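Long-range contact in HTLV-2 integrase catalytic core domain (Human T-cell leukemia virus 2, PDB 6QBW), which is the catalytic core domain of a retroviral integrase, which inserts the DNA copy of the viral genome into host DNA: residues 34-39 and 59-64. Numbering follows the deposited sequence.
Sequences SGAVSV and SLLGKP
L61, in the last turn of its helix, spreads its two methyls over A36 and the first residues of strand 37-42. With CG anti to its carbonyl carbon (chi1 -60°) and CD1 continuing the extended chain (chi2 178°), the isobutyl group reaches away from the helix and its fork meets the strand. L61 CD2 packs on the methyl of A36 (CB to CD2, 3.8 Å). L61 CD1 lies over the backbone beyond, 4.1 Å from A36 O. It is also 4.2 Å from S38 N. Alanine suits this place: its short side chain lets the branched leucine come close to the main chain.

S38 also faces the helix. Its hydroxyl OG, anti to the backbone N (chi1 180°), ends 4.2 Å from L60 CD1, a methyl that offers it no hydrogen bond; the buried OG finds no partner elsewhere in the model.

Just before the strand in sequence, S34 OG accepts from A36 N (3.1 Å) in an ST turn that leads into A36. After L61, G62 takes a positive phi, and at its backbone angles a CB would be jammed against L61 O, so glycine fits where the helix ends.

In this RNase H-like fold, the C-terminal end of helix 47-61 thus packs against the beginning of strand 37-42, outermost in the mixed sheet within this chain. V37 and V39 point to the other face, toward helices 104-122 and 128-142, while W10 of strand 9-19 and W153 of helix 152-156 also touch L61.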
ATOM      1  N   SER A  34       1.889  -1.737 -20.461  1.00 50.23           N
ATOM      2  CA  SER A  34       1.830  -2.860 -19.523  1.00 50.05           C
ATOM      3  C   SER A  34       0.415  -3.406 -19.336  1.00 50.00           C
ATOM      4  O   SER A  34       0.238  -4.590 -19.051  1.00 49.74           O
ATOM      5  CB  SER A  34       2.387  -2.435 -18.164  1.00 50.39           C
ATOM      6  OG  SER A  34       1.577  -1.439 -17.557  1.00 50.29           O
ATOM      7  N   GLY A  35      -0.587  -2.537 -19.481  1.00 50.10           N
ATOM      8  CA  GLY A  35      -1.974  -2.892 -19.196  1.00 49.86           C
ATOM      9  C   GLY A  35      -2.307  -2.799 -17.716  1.00 50.10           C
ATOM     10  O   GLY A  35      -3.407  -3.153 -17.308  1.00 50.21           O
ATOM     11  N   ALA A  36      -1.368  -2.314 -16.905  1.00 50.33           N
ATOM     12  CA  ALA A  36      -1.585  -2.191 -15.471  1.00 50.16           C
ATOM     13  C   ALA A  36      -2.645  -1.131 -15.213  1.00 50.33           C
ATOM     14  O   ALA A  36      -2.717  -0.127 -15.924  1.00 50.19           O
ATOM     15  CB  ALA A  36      -0.291  -1.834 -14.769  1.00 50.38           C
ATOM     16  N   VAL A  37      -3.454  -1.356 -14.186  1.00 50.61           N
ATOM     17  CA  VAL A  37      -4.665  -0.578 -13.962  1.00 50.83           C
ATOM     18  C   VAL A  37      -4.751  -0.036 -12.541  1.00 50.59           C
ATOM     19  O   VAL A  37      -4.383  -0.717 -11.589  1.00 49.95           O
ATOM     20  CB  VAL A  37      -5.908  -1.452 -14.207  1.00 51.37           C
ATOM     21  CG1 VAL A  37      -7.180  -0.699 -13.857  1.00 51.90           C
ATOM     22  CG2 VAL A  37      -5.954  -1.911 -15.653  1.00 51.73           C
ATOM     23  N   SER A  38      -5.244   1.196 -12.421  1.00 50.75           N
ATOM     24  CA  SER A  38      -5.742   1.736 -11.157  1.00 50.85           C
ATOM     25  C   SER A  38      -7.217   2.096 -11.323  1.00 50.83           C
ATOM     26  O   SER A  38      -7.617   2.631 -12.360  1.00 50.17           O
ATOM     27  CB  SER A  38      -4.949   2.977 -10.747  1.00 50.81           C
ATOM     28  OG  SER A  38      -5.432   3.511  -9.526  1.00 50.88           O
ATOM     29  N   VAL A  39      -8.018   1.797 -10.300  1.00 51.72           N
ATOM     30  CA  VAL A  39      -9.458   2.107 -10.292  1.00 52.34           C
ATOM     31  C   VAL A  39      -9.837   2.728  -8.953  1.00 52.80           C
ATOM     32  O   VAL A  39      -9.450   2.220  -7.902  1.00 52.93           O
ATOM     33  CB  VAL A  39     -10.328   0.839 -10.520  1.00 51.87           C
ATOM     34  CG1 VAL A  39     -11.810   1.152 -10.373  1.00 51.63           C
ATOM     35  CG2 VAL A  39     -10.055   0.242 -11.891  1.00 51.81           C
ATOM     36  N   SER A  59       0.233   7.138  -7.564  1.00 51.29           N
ATOM     37  CA  SER A  59       0.703   6.473  -6.343  1.00 51.71           C
ATOM     38  C   SER A  59       1.048   4.985  -6.539  1.00 51.79           C
ATOM     39  O   SER A  59       2.055   4.505  -6.023  1.00 51.10           O
ATOM     40  CB  SER A  59      -0.347   6.635  -5.232  1.00 51.78           C
ATOM     41  OG  SER A  59      -0.515   5.457  -4.468  1.00 51.82           O
ATOM     42  N   LEU A  60       0.206   4.277  -7.287  1.00 52.41           N
ATOM     43  CA  LEU A  60       0.365   2.840  -7.533  1.00 52.83           C
ATOM     44  C   LEU A  60       1.231   2.509  -8.757  1.00 52.69           C
ATOM     45  O   LEU A  60       1.942   1.502  -8.758  1.00 52.60           O
ATOM     46  CB  LEU A  60      -1.013   2.185  -7.701  1.00 53.46           C
ATOM     47  CG  LEU A  60      -1.674   1.666  -6.417  1.00 54.35           C
ATOM     48  CD1 LEU A  60      -3.176   1.940  -6.393  1.00 54.43           C
ATOM     49  CD2 LEU A  60      -1.396   0.172  -6.263  1.00 54.65           C
ATOM     50  N   LEU A  61       1.164   3.339  -9.794  1.00 52.50           N
ATOM     51  CA  LEU A  61       1.790   3.002 -11.071  1.00 53.17           C
ATOM     52  C   LEU A  61       3.086   3.760 -11.347  1.00 53.74           C
ATOM     53  O   LEU A  61       4.026   3.197 -11.904  1.00 54.66           O
ATOM     54  CB  LEU A  61       0.797   3.223 -12.222  1.00 53.07           C
ATOM     55  CG  LEU A  61      -0.500   2.395 -12.176  1.00 52.85           C
ATOM     56  CD1 LEU A  61      -1.419   2.742 -13.342  1.00 52.76           C
ATOM     57  CD2 LEU A  61      -0.207   0.904 -12.158  1.00 52.65           C
ATOM     58  N   GLY A  62       3.141   5.029 -10.955  1.00 54.13           N
ATOM     59  CA  GLY A  62       4.264   5.904 -11.291  1.00 54.02           C
ATOM     60  C   GLY A  62       3.733   7.094 -12.052  1.00 54.19           C
ATOM     61  O   GLY A  62       2.568   7.113 -12.427  1.00 54.80           O
ATOM     62  N   LYS A  63       4.573   8.095 -12.277  1.00 54.53           N
ATOM     63  CA  LYS A  63       4.144   9.303 -12.977  1.00 54.59           C
ATOM     64  C   LYS A  63       4.181   9.059 -14.482  1.00 54.48           C
ATOM     65  O   LYS A  63       5.208   8.636 -15.001  1.00 54.84           O
ATOM     66  CB  LYS A  63       5.049  10.477 -12.611  1.00 54.87           C
ATOM     67  CG  LYS A  63       4.735  11.761 -13.354  1.00 55.31           C
ATOM     68  CD  LYS A  63       5.627  12.890 -12.880  1.00 55.88           C
ATOM     69  CE  LYS A  63       5.678  14.008 -13.909  1.00 56.48           C
ATOM     70  NZ  LYS A  63       6.141  15.292 -13.308  1.00 57.03           N
ATOM     71  N   PRO A  64       3.062   9.320 -15.186  1.00 54.42           N
ATOM     72  CA  PRO A  64       3.049   9.178 -16.640  1.00 54.54           C
ATOM     73  C   PRO A  64       3.505  10.440 -17.372  1.00 54.61           C
ATOM     74  O   PRO A  64       3.386  11.540 -16.844  1.00 54.48           O
ATOM     75  CB  PRO A  64       1.575   8.913 -16.940  1.00 54.47           C
ATOM     76  CG  PRO A  64       0.853   9.695 -15.894  1.00 54.43           C
ATOM     77  CD  PRO A  64       1.720   9.642 -14.662  1.00 54.44           C
TER